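Local coordinates for cell surface protein (Faecalibacterium prausnitzii A2-165, PDB 4GT6) that is of unknown function but, as the leucine-rich-repeat part of a longer extracellular protein, may bind other proteins, at residues His34-Pro39 against Cys60-Val65; Ser52-Arg57 against Val69-Thr74; Ala24-Tyr29 against Ala40-Gly45; Pro6-Asp11 against Gln15-Ala20. All coordinates share one frame; numbering follows the deposited sequence. Where two conformers were deposited one is given.

Interaction 1: His34-Pro39 against Cys60-Val65; sequences HRITIP and CNYKYV. With EDO (1,2-ethanediol), chain N.
The carbonyl oxygen of V65 is met by two carbons of H34, with H34 CA 3.2 Å from V65 O and H34 CB 3.3 Å from the same oxygen. The first of these is a CA-H...O contact bent to 140° at the hydrogen, and no conventional hydrogen bond joins 34-39 to 60-65. With chi1 at 63°, CG of H34 sits between its backbone N and carbonyl carbon; the imidazole leads away from the loop, and it is CB that faces V65. Alongside the oxygen, CG1 of V65 adds a loose apolar touch, 4.2 Å from H34 CB.

Further along, the buried I36 has CB turned toward the loop, and its CD1 comes only to 4.4 Å from Y62 OH. That hydroxyl is hydrogen-bonded to the carbonyl oxygen of E33, so Y62 reaches across to the residue just ahead of H34. Its CG lies anti to the backbone N (chi1 -176°), which extends the ring from the loop toward the strand. Y64 N stands over one face of the ring, toward the rim. At the ring's edge lies an ethanediol, probably from the crystallisation liquor, with O1 3.4 Å from Y62 CD1.

Strand 35-37 is an outermost strand of a three-stranded parallel sheet and pairs with strand 68-71, I36 bonding through its backbone to S68 and Q70. The loop 60-65 runs into that same neighbouring strand within the leucine-rich repeats, while Y29 of strand 24-29 packs against both I36 and Y62.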
# COMPACT_ATOMS: atom_id res chain seq x y z
N HIS A 34 28.28 5.61 -13.98
CA HIS A 34 26.94 6.17 -13.83
C HIS A 34 26.00 5.55 -14.87
O HIS A 34 24.78 5.69 -14.75
CB HIS A 34 26.95 7.72 -13.91
CG HIS A 34 27.41 8.26 -15.22
ND1 HIS A 34 28.76 8.46 -15.49
CD2 HIS A 34 26.69 8.64 -16.30
CE1 HIS A 34 28.81 8.93 -16.73
NE2 HIS A 34 27.58 9.07 -17.25
N ARG A 35 26.56 4.89 -15.90
CA ARG A 35 25.82 4.12 -16.91
C ARG A 35 26.35 2.69 -16.83
O ARG A 35 27.50 2.43 -17.21
CB ARG A 35 25.99 4.67 -18.34
CG ARG A 35 25.63 6.13 -18.51
CD ARG A 35 25.51 6.50 -20.00
NE ARG A 35 24.33 5.87 -20.62
CZ ARG A 35 23.07 6.27 -20.46
NH1 ARG A 35 22.80 7.34 -19.71
NH2 ARG A 35 22.08 5.61 -21.04
N ILE A 36 25.54 1.80 -16.28
CA ILE A 36 25.96 0.42 -16.01
C ILE A 36 25.53 -0.49 -17.15
O ILE A 36 24.41 -0.40 -17.64
CB ILE A 36 25.39 -0.04 -14.64
CG1 ILE A 36 26.10 0.68 -13.46
CG2 ILE A 36 25.40 -1.59 -14.45
CD1 ILE A 36 27.52 0.19 -13.17
N THR A 37 26.45 -1.37 -17.54
CA THR A 37 26.20 -2.42 -18.52
C THR A 37 26.55 -3.74 -17.85
O THR A 37 27.74 -4.04 -17.67
CB THR A 37 26.99 -2.20 -19.82
OG1 THR A 37 26.63 -0.94 -20.35
CG2 THR A 37 26.72 -3.31 -20.85
N ILE A 38 25.53 -4.53 -17.49
CA ILE A 38 25.76 -5.83 -16.86
C ILE A 38 26.32 -6.76 -17.93
O ILE A 38 25.77 -6.79 -19.02
CB ILE A 38 24.45 -6.39 -16.22
CG1 ILE A 38 23.85 -5.43 -15.12
CG2 ILE A 38 24.65 -7.84 -15.71
CD1 ILE A 38 24.71 -5.23 -13.87
N PRO A 39 27.43 -7.48 -17.68
CA PRO A 39 28.00 -8.35 -18.72
C PRO A 39 27.08 -9.53 -19.06
O PRO A 39 26.38 -10.02 -18.18
CB PRO A 39 29.32 -8.83 -18.10
CG PRO A 39 29.09 -8.77 -16.63
CD PRO A 39 28.23 -7.54 -16.43
N CYS A 60 22.92 -2.16 -4.14
CA CYS A 60 22.21 -1.71 -2.95
C CYS A 60 22.96 -0.53 -2.31
O CYS A 60 24.16 -0.64 -2.03
CB CYS A 60 22.06 -2.86 -1.96
SG CYS A 60 21.14 -2.40 -0.46
N ASN A 61 22.27 0.62 -2.14
CA ASN A 61 22.89 1.83 -1.57
C ASN A 61 24.15 2.25 -2.36
O ASN A 61 25.10 2.75 -1.77
CB ASN A 61 23.25 1.63 -0.08
CG ASN A 61 22.04 1.51 0.80
OD1 ASN A 61 21.12 2.32 0.70
ND2 ASN A 61 21.99 0.47 1.64
N TYR A 62 24.14 2.06 -3.69
CA TYR A 62 25.28 2.40 -4.57
C TYR A 62 25.68 3.83 -4.26
O TYR A 62 24.82 4.71 -4.30
CB TYR A 62 24.84 2.23 -6.03
CG TYR A 62 25.94 2.45 -7.04
CD1 TYR A 62 27.05 1.60 -7.10
CD2 TYR A 62 25.82 3.42 -8.03
CE1 TYR A 62 28.03 1.75 -8.08
CE2 TYR A 62 26.79 3.59 -9.01
CZ TYR A 62 27.90 2.74 -9.04
OH TYR A 62 28.86 2.91 -10.00
N LYS A 63 26.93 4.06 -3.86
CA LYS A 63 27.32 5.39 -3.36
C LYS A 63 27.63 6.42 -4.47
O LYS A 63 27.69 7.61 -4.18
CB LYS A 63 28.52 5.26 -2.40
CG LYS A 63 29.82 4.82 -3.05
CD LYS A 63 30.95 4.70 -2.01
CE LYS A 63 31.94 5.83 -2.11
NZ LYS A 63 33.29 5.41 -1.64
N TYR A 64 27.82 5.97 -5.71
CA TYR A 64 28.16 6.85 -6.82
C TYR A 64 26.92 7.28 -7.60
O TYR A 64 25.85 6.71 -7.43
CB TYR A 64 29.14 6.14 -7.75
CG TYR A 64 30.36 5.62 -7.03
CD1 TYR A 64 31.32 6.49 -6.52
CD2 TYR A 64 30.54 4.26 -6.82
CE1 TYR A 64 32.45 6.02 -5.85
CE2 TYR A 64 31.66 3.77 -6.15
CZ TYR A 64 32.61 4.66 -5.66
OH TYR A 64 33.72 4.17 -5.02
N VAL A 65 27.08 8.27 -8.49
CA VAL A 65 25.97 8.70 -9.34
C VAL A 65 25.57 7.52 -10.24
O VAL A 65 26.45 6.85 -10.77
CB VAL A 65 26.32 9.96 -10.18
CG1 VAL A 65 25.18 10.30 -11.15
CG2 VAL A 65 26.62 11.15 -9.26
C1 EDO N . 28.29 -1.18 -4.96
O1 EDO N . 27.97 -1.61 -6.27
C2 EDO N . 27.00 -0.77 -4.21
O2 EDO N . 26.31 -1.90 -3.72

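Interaction 2: Ser52-Arg57 against Val69-Thr74; sequences SKIGDR and VQIPDT
I54 loses the most surface to this contact and spends it on I71, with I54 CD1 3.8 Å from I71 CD1 and 4.1 Å from I71 CG1. The two side chains cross at about a right angle and meet through their ends. In I54, CG1 is anti to the carbonyl carbon (chi1 -62°) and the chain continues extended, carrying CD1 out from strand 47-54 across an interval of 9.0 Å between I54 CA and I71 CA. I71 was deposited in two conformers, so the closeness of the methyls describes one of them.

T74 and S52 form the other half of the contact, and here backbone rather than side chain does the touching. S52 CA lies 3.4 Å from T74 O in a nearly straight CA-H...O contact, 169° at the hydrogen. Both hydroxyls are engaged elsewhere: T74 OG1 bonds to V51 O, just before S52, whereas S52 OG pairs with T23 OG1.

Strand 47-54 belongs to the large mixed sheet and 68-71 to the three-stranded parallel one, so the isoleucines bridge two sheets across the interior of the leucine-rich-repeat coil. I71 also packs on V92 of the next parallel strand.

No hydrogen bond links the two segments directly. The contact therefore rests on buried methyl groups at one end and, at the other, on a weak carbon-to-oxygen contact reinforced by the T74 hydroxyl.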
# COMPACT_ATOMS: atom_id res chain seq x y z
N SER A 52 23.17 -15.26 -15.70
CA SER A 52 21.73 -15.53 -15.57
C SER A 52 21.08 -14.74 -14.43
O SER A 52 19.85 -14.67 -14.37
CB SER A 52 21.48 -17.02 -15.35
OG SER A 52 22.08 -17.41 -14.12
N LYS A 53 21.90 -14.16 -13.53
CA LYS A 53 21.31 -13.48 -12.39
C LYS A 53 22.15 -12.32 -11.90
O LYS A 53 23.38 -12.39 -11.88
CB LYS A 53 21.12 -14.51 -11.23
CG LYS A 53 20.61 -13.89 -9.91
CD LYS A 53 20.34 -14.97 -8.84
CE LYS A 53 19.84 -14.37 -7.53
NZ LYS A 53 19.74 -15.46 -6.51
N ILE A 54 21.45 -11.24 -11.49
CA ILE A 54 22.07 -10.12 -10.77
C ILE A 54 21.86 -10.47 -9.31
O ILE A 54 20.72 -10.53 -8.86
CB ILE A 54 21.45 -8.77 -11.16
CG1 ILE A 54 21.69 -8.48 -12.67
CG2 ILE A 54 22.06 -7.65 -10.25
CD1 ILE A 54 20.79 -7.39 -13.21
N GLY A 55 22.94 -10.75 -8.60
CA GLY A 55 22.84 -11.21 -7.22
C GLY A 55 22.21 -10.21 -6.27
O GLY A 55 22.10 -9.01 -6.58
N ASP A 56 21.81 -10.70 -5.10
CA ASP A 56 21.26 -9.83 -4.06
C ASP A 56 22.22 -8.67 -3.76
O ASP A 56 23.44 -8.86 -3.61
CB ASP A 56 21.02 -10.64 -2.75
CG ASP A 56 19.93 -11.72 -2.82
OD1 ASP A 56 19.30 -11.88 -3.90
OD2 ASP A 56 19.64 -12.34 -1.77
N ARG A 57 21.67 -7.46 -3.67
CA ARG A 57 22.31 -6.25 -3.19
C ARG A 57 23.50 -5.74 -4.00
O ARG A 57 24.24 -4.90 -3.48
CB ARG A 57 22.77 -6.46 -1.71
CG ARG A 57 21.68 -7.13 -0.83
CD ARG A 57 22.00 -7.03 0.66
NE ARG A 57 21.57 -5.76 1.25
CZ ARG A 57 20.35 -5.50 1.74
NH1 ARG A 57 19.42 -6.45 1.74
NH2 ARG A 57 20.07 -4.31 2.24
N VAL A 69 20.86 1.58 -16.23
CA VAL A 69 21.34 0.21 -16.14
C VAL A 69 20.84 -0.55 -17.37
O VAL A 69 19.66 -0.50 -17.70
CB VAL A 69 20.85 -0.46 -14.82
CG1 VAL A 69 21.14 -1.97 -14.84
CG2 VAL A 69 21.47 0.20 -13.59
N GLN A 70 21.75 -1.24 -18.03
CA GLN A 70 21.41 -2.10 -19.14
C GLN A 70 21.69 -3.52 -18.70
O GLN A 70 22.78 -3.80 -18.16
CB GLN A 70 22.24 -1.71 -20.37
CG GLN A 70 21.98 -2.62 -21.53
CD GLN A 70 22.93 -2.28 -22.63
OE1 GLN A 70 23.99 -2.91 -22.80
NE2 GLN A 70 22.57 -1.29 -23.39
N ILE A 71 20.70 -4.41 -18.92
CA ILE A 71 20.75 -5.82 -18.55
C ILE A 71 20.77 -6.69 -19.82
O ILE A 71 19.95 -6.43 -20.71
CB ILE A 71 19.50 -6.13 -17.67
CG1 ILE A 71 19.42 -5.21 -16.42
CG2 ILE A 71 19.40 -7.62 -17.29
CD1 ILE A 71 18.26 -5.56 -15.38
N PRO A 72 21.60 -7.73 -19.93
CA PRO A 72 21.52 -8.59 -21.12
C PRO A 72 20.31 -9.53 -21.05
O PRO A 72 19.78 -9.80 -19.96
CB PRO A 72 22.84 -9.35 -21.07
CG PRO A 72 23.17 -9.45 -19.62
CD PRO A 72 22.66 -8.20 -18.99
N ASP A 73 19.91 -10.08 -22.21
CA ASP A 73 18.75 -10.99 -22.22
C ASP A 73 19.11 -12.39 -21.64
O ASP A 73 18.24 -13.26 -21.54
CB ASP A 73 18.11 -11.10 -23.61
CG ASP A 73 18.86 -11.89 -24.65
OD1 ASP A 73 20.09 -12.11 -24.47
OD2 ASP A 73 18.23 -12.29 -25.65
N THR A 74 20.37 -12.58 -21.18
CA THR A 74 20.77 -13.83 -20.49
C THR A 74 20.20 -13.82 -19.03
O THR A 74 20.03 -14.87 -18.43
CB THR A 74 22.30 -13.97 -20.47
OG1 THR A 74 22.87 -12.81 -19.83
CG2 THR A 74 22.91 -14.17 -21.87

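Interaction 3: Ala24-Tyr29 against Ala40-Gly45; sequences ATITKY and AQVTHG. With EDO (1,2-ethanediol), chain Q; EDO (1,2-ethanediol), chain O.
A24 and V42 make the tight part of the contact, their methyls A24 CB and V42 CG2 standing 3.5 Å apart. CG2 of V42 occupies the position between the backbone N and the carbonyl carbon, while CG1, anti to the carbonyl carbon at chi1 -68°, serves a second neighbour. That neighbour is I26, whose CD1 lies a looser 4.3 Å from V42 CG1; the bond from its CA does not aim at V42, and the far end of the chain closes the distance. All three residues are buried, and F16 of strand 14-18 also packs against V42, adding a third apolar neighbour.

Strands 24-29 and 41-44 do not pair with each other. Each bonds instead to strand 47-54 of the mixed sheet, 24-29 parallel to it and 41-44 antiparallel, so the two meet through side chains alone. Toward its far end strand 24-29 carries a classic beta bulge, T27 and K28 both facing Q15.

The outer side of 40-45 is quite different. T43 and G45 are exposed and meet ethanediol, probably left from the crystallisation liquor. One molecule gives a hydrogen bond from its O2 to T43 O at 2.8 Å, and O2 of another makes a weak one to G45 O at 3.1 Å. The methyl T43 CG2 rests 3.7 Å from C2 of this second molecule, while T43 N is hydrogen-bonded to the D11 carboxylate.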
# COMPACT_ATOMS: atom_id res chain seq x y z
N ALA A 24 26.45 -17.94 -14.55
CA ALA A 24 27.06 -17.20 -13.46
C ALA A 24 26.06 -16.22 -12.87
O ALA A 24 25.15 -15.74 -13.56
CB ALA A 24 28.28 -16.43 -13.95
N THR A 25 26.26 -15.91 -11.59
CA THR A 25 25.50 -14.88 -10.88
C THR A 25 26.47 -13.78 -10.52
O THR A 25 27.47 -14.08 -9.87
CB THR A 25 24.81 -15.45 -9.64
OG1 THR A 25 23.84 -16.42 -10.05
CG2 THR A 25 24.16 -14.34 -8.74
N ILE A 26 26.18 -12.53 -10.91
CA ILE A 26 26.99 -11.36 -10.49
C ILE A 26 26.78 -11.15 -9.00
O ILE A 26 25.63 -11.05 -8.57
CB ILE A 26 26.60 -10.07 -11.28
CG1 ILE A 26 26.82 -10.21 -12.81
CG2 ILE A 26 27.32 -8.81 -10.70
CD1 ILE A 26 28.18 -10.63 -13.26
N THR A 27 27.85 -11.07 -8.20
CA THR A 27 27.69 -10.91 -6.76
C THR A 27 28.23 -9.58 -6.21
O THR A 27 27.89 -9.22 -5.09
CB THR A 27 28.35 -12.08 -6.01
OG1 THR A 27 29.71 -12.18 -6.43
CG2 THR A 27 27.60 -13.41 -6.24
N LYS A 28 29.08 -8.89 -6.98
CA LYS A 28 29.67 -7.61 -6.57
C LYS A 28 30.04 -6.79 -7.80
O LYS A 28 30.40 -7.35 -8.84
CB LYS A 28 30.93 -7.85 -5.70
CG LYS A 28 31.48 -6.61 -4.98
CD LYS A 28 32.70 -6.94 -4.10
CE LYS A 28 33.00 -5.81 -3.14
NZ LYS A 28 33.97 -6.20 -2.09
N TYR A 29 29.97 -5.46 -7.67
CA TYR A 29 30.41 -4.53 -8.69
C TYR A 29 31.41 -3.61 -8.01
O TYR A 29 31.07 -3.00 -6.99
CB TYR A 29 29.25 -3.77 -9.32
CG TYR A 29 29.72 -2.63 -10.19
CD1 TYR A 29 30.33 -2.89 -11.43
CD2 TYR A 29 29.58 -1.31 -9.79
CE1 TYR A 29 30.72 -1.84 -12.26
CE2 TYR A 29 29.98 -0.26 -10.61
CZ TYR A 29 30.53 -0.53 -11.85
OH TYR A 29 30.89 0.50 -12.67
N ALA A 40 27.01 -9.90 -20.34
CA ALA A 40 26.22 -11.04 -20.82
C ALA A 40 26.95 -12.35 -20.51
O ALA A 40 26.33 -13.42 -20.42
CB ALA A 40 25.97 -10.92 -22.31
N GLN A 41 28.27 -12.27 -20.43
CA GLN A 41 29.12 -13.43 -20.17
C GLN A 41 30.34 -13.05 -19.33
O GLN A 41 30.82 -11.90 -19.40
CB GLN A 41 29.57 -14.13 -21.49
CG GLN A 41 30.44 -13.29 -22.42
CD GLN A 41 30.98 -14.07 -23.61
OE1 GLN A 41 30.27 -14.87 -24.26
NE2 GLN A 41 32.25 -13.86 -23.92
N VAL A 42 30.81 -14.00 -18.51
CA VAL A 42 32.02 -13.87 -17.69
C VAL A 42 32.89 -15.10 -17.96
O VAL A 42 32.37 -16.17 -18.32
CB VAL A 42 31.76 -13.66 -16.17
CG1 VAL A 42 31.12 -12.29 -15.90
CG2 VAL A 42 30.91 -14.79 -15.59
N THR A 43 34.20 -14.94 -17.78
CA THR A 43 35.15 -16.03 -18.01
C THR A 43 35.80 -16.44 -16.70
O THR A 43 36.16 -15.58 -15.88
CB THR A 43 36.19 -15.62 -19.07
OG1 THR A 43 35.50 -15.29 -20.27
CG2 THR A 43 37.23 -16.73 -19.36
N HIS A 44 35.95 -17.76 -16.50
CA HIS A 44 36.70 -18.34 -15.40
C HIS A 44 37.39 -19.62 -15.89
O HIS A 44 36.73 -20.55 -16.36
CB HIS A 44 35.88 -18.60 -14.14
CG HIS A 44 36.74 -19.12 -13.03
ND1 HIS A 44 36.64 -20.43 -12.59
CD2 HIS A 44 37.80 -18.53 -12.42
CE1 HIS A 44 37.60 -20.57 -11.68
NE2 HIS A 44 38.33 -19.46 -11.56
N GLY A 45 38.72 -19.64 -15.80
CA GLY A 45 39.51 -20.78 -16.25
C GLY A 45 39.34 -21.03 -17.73
O GLY A 45 39.47 -20.10 -18.54
C1 EDO Q . 39.26 -12.96 -17.87
O1 EDO Q . 39.24 -11.60 -17.46
C2 EDO Q . 39.27 -13.87 -16.62
O2 EDO Q . 38.10 -13.63 -15.85
C1 EDO O . 37.60 -19.24 -23.67
O1 EDO O . 36.55 -20.13 -23.31
C2 EDO O . 38.21 -18.61 -22.40
O2 EDO O . 38.69 -19.62 -21.53

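Interaction 4: Pro6-Asp11 against Gln15-Ala20; sequences PMAYTD and QFILNA. With EDO (1,2-ethanediol), chain C; EDO (1,2-ethanediol), chain Q.
Over one face of the F16 ring sits the CB of Y9, 4.0 Å from the ring centroid in a CH-pi contact, and L18 CD2 lies in plane at the ring's edge. The Y9 ring itself meets F16 obliquely. Its CE2 comes to 3.7 Å from L18 CD1, the two side chains crossing at about a right angle, and H44 of strand 41-44 stacks on the same tyrosine. F16 reaches Y9 because chi1 of 62° folds its ring back toward strand 9-11; it also packs on A24 and V42.

Beneath the rings, Y9 and F16 are the hydrogen-bonded pair of an antiparallel hairpin. Y9 N to F16 O is 2.8 Å and nearly straight (170°). F16 N to Y9 O, also 2.8 Å, is more bent at 149°. T10 and Q15 point to the other face of the sheet, where one water joins T10 OG1 to Q15 NE2. I17 meets A8 through CG2, 4.1 Å from A8 CB, and P6 through CD1. A second water joins the backbones beyond the Y9-F16 pair, giving a proton to M7 O and receiving one from L18 N.

Two backbone bonds thus set the register, while the rings supply apolar cover and water links polar groups.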
# COMPACT_ATOMS: atom_id res chain seq x y z
N PRO A 6 29.03 -18.37 -1.32
CA PRO A 6 30.02 -19.21 -2.06
C PRO A 6 31.26 -18.46 -2.59
O PRO A 6 31.31 -17.22 -2.53
CB PRO A 6 29.20 -19.76 -3.24
CG PRO A 6 27.77 -19.59 -2.85
CD PRO A 6 27.73 -18.35 -2.02
N MSE A 7 32.26 -19.23 -3.10
CA MSE A 7 33.52 -18.72 -3.66
C MSE A 7 33.25 -17.88 -4.91
O MSE A 7 32.66 -18.37 -5.88
CB MSE A 7 34.49 -19.88 -3.97
CG MSE A 7 35.74 -19.47 -4.78
SE MSE A 7 37.03 -18.34 -3.83
CE MSE A 7 38.23 -17.92 -5.32
N ALA A 8 33.69 -16.61 -4.87
CA ALA A 8 33.51 -15.63 -5.95
C ALA A 8 34.79 -15.40 -6.75
O ALA A 8 35.89 -15.35 -6.20
CB ALA A 8 33.01 -14.31 -5.38
N TYR A 9 34.62 -15.19 -8.05
CA TYR A 9 35.69 -14.93 -9.02
C TYR A 9 35.52 -13.54 -9.59
O TYR A 9 34.45 -12.95 -9.43
CB TYR A 9 35.63 -15.98 -10.14
CG TYR A 9 35.60 -17.39 -9.61
CD1 TYR A 9 36.74 -18.00 -9.09
CD2 TYR A 9 34.41 -18.11 -9.56
CE1 TYR A 9 36.71 -19.30 -8.59
CE2 TYR A 9 34.36 -19.41 -9.05
CZ TYR A 9 35.52 -20.00 -8.58
OH TYR A 9 35.46 -21.27 -8.06
N THR A 10 36.55 -13.01 -10.28
CA THR A 10 36.54 -11.67 -10.85
C THR A 10 36.69 -11.67 -12.36
O THR A 10 37.53 -12.39 -12.91
CB THR A 10 37.69 -10.83 -10.21
OG1 THR A 10 37.46 -10.73 -8.81
CG2 THR A 10 37.80 -9.42 -10.79
N ASP A 11 35.90 -10.81 -13.02
CA ASP A 11 36.03 -10.54 -14.45
C ASP A 11 35.78 -9.02 -14.62
O ASP A 11 34.63 -8.55 -14.58
CB ASP A 11 35.13 -11.43 -15.33
CG ASP A 11 35.39 -11.31 -16.83
OD1 ASP A 11 36.11 -10.36 -17.25
OD2 ASP A 11 34.88 -12.16 -17.60
N GLN A 15 32.38 -9.27 -9.86
CA GLN A 15 32.65 -10.54 -9.21
C GLN A 15 31.42 -11.40 -9.40
O GLN A 15 30.30 -10.88 -9.52
CB GLN A 15 32.97 -10.38 -7.73
CG GLN A 15 34.23 -9.55 -7.49
CD GLN A 15 34.57 -9.44 -6.03
OE1 GLN A 15 33.88 -9.99 -5.15
NE2 GLN A 15 35.63 -8.70 -5.74
N PHE A 16 31.62 -12.71 -9.40
CA PHE A 16 30.53 -13.64 -9.66
C PHE A 16 30.80 -14.99 -9.05
O PHE A 16 31.95 -15.35 -8.74
CB PHE A 16 30.31 -13.78 -11.19
CG PHE A 16 31.51 -14.34 -11.94
CD1 PHE A 16 32.53 -13.50 -12.38
CD2 PHE A 16 31.64 -15.71 -12.17
CE1 PHE A 16 33.66 -14.02 -13.03
CE2 PHE A 16 32.77 -16.23 -12.83
CZ PHE A 16 33.75 -15.38 -13.29
N ILE A 17 29.73 -15.75 -8.91
CA ILE A 17 29.77 -17.14 -8.45
C ILE A 17 29.23 -18.01 -9.61
O ILE A 17 28.55 -17.50 -10.51
CB ILE A 17 29.01 -17.38 -7.12
CG1 ILE A 17 27.50 -17.06 -7.25
CG2 ILE A 17 29.69 -16.60 -5.97
CD1 ILE A 17 26.60 -17.56 -6.10
N LEU A 18 29.53 -19.31 -9.56
CA LEU A 18 29.09 -20.25 -10.59
C LEU A 18 27.88 -21.01 -10.12
O LEU A 18 27.84 -21.49 -8.98
CB LEU A 18 30.26 -21.21 -10.97
CG LEU A 18 31.59 -20.51 -11.33
CD1 LEU A 18 32.71 -21.54 -11.57
CD2 LEU A 18 31.44 -19.58 -12.55
N ASN A 19 26.87 -21.11 -11.00
CA ASN A 19 25.61 -21.80 -10.75
C ASN A 19 25.69 -23.26 -11.21
O ASN A 19 26.53 -23.59 -12.06
CB ASN A 19 24.49 -21.07 -11.47
CG ASN A 19 24.38 -19.63 -11.01
OD1 ASN A 19 24.62 -19.32 -9.84
ND2 ASN A 19 24.08 -18.73 -11.91
N ALA A 20 24.79 -24.11 -10.67
CA ALA A 20 24.72 -25.55 -10.99
C ALA A 20 24.42 -25.82 -12.49
O ALA A 20 24.73 -26.91 -12.96
CB ALA A 20 23.65 -26.21 -10.13
C1 EDO C . 37.03 -12.21 -5.74
O1 EDO C . 37.82 -12.57 -6.86
C2 EDO C . 37.95 -11.95 -4.52
O2 EDO C . 37.16 -11.62 -3.39
C1 EDO Q . 39.26 -12.96 -17.87
O1 EDO Q . 39.24 -11.60 -17.46
C2 EDO Q . 39.27 -13.87 -16.62
O2 EDO Q . 38.10 -13.63 -15.85
O HOH W 1 31.24 -20.28 -7.32
O HOH W 2 37.23 -7.91 -7.80

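From the N terminus, interaction 4 closes first, as a short hairpin complete before the others begin. Interaction 3 follows, joining 24-29 to 40-45 over a loop that contains 34-39; interaction 1 starts there and ends at 60-65, so it crosses interaction 3. It crosses interaction 2 as well, since 60-65 falls between 52-57 and 69-74. Interactions 4, 3 and 2 come in series and all reach the large mixed sheet, in which 24-29 has 14-18 and 47-54 as neighbours. Interactions 1 and 2 share the parallel sheet through strands 35-37 and 68-71. Together they tie the N-terminal end of the chain to the first leucine-rich repeats.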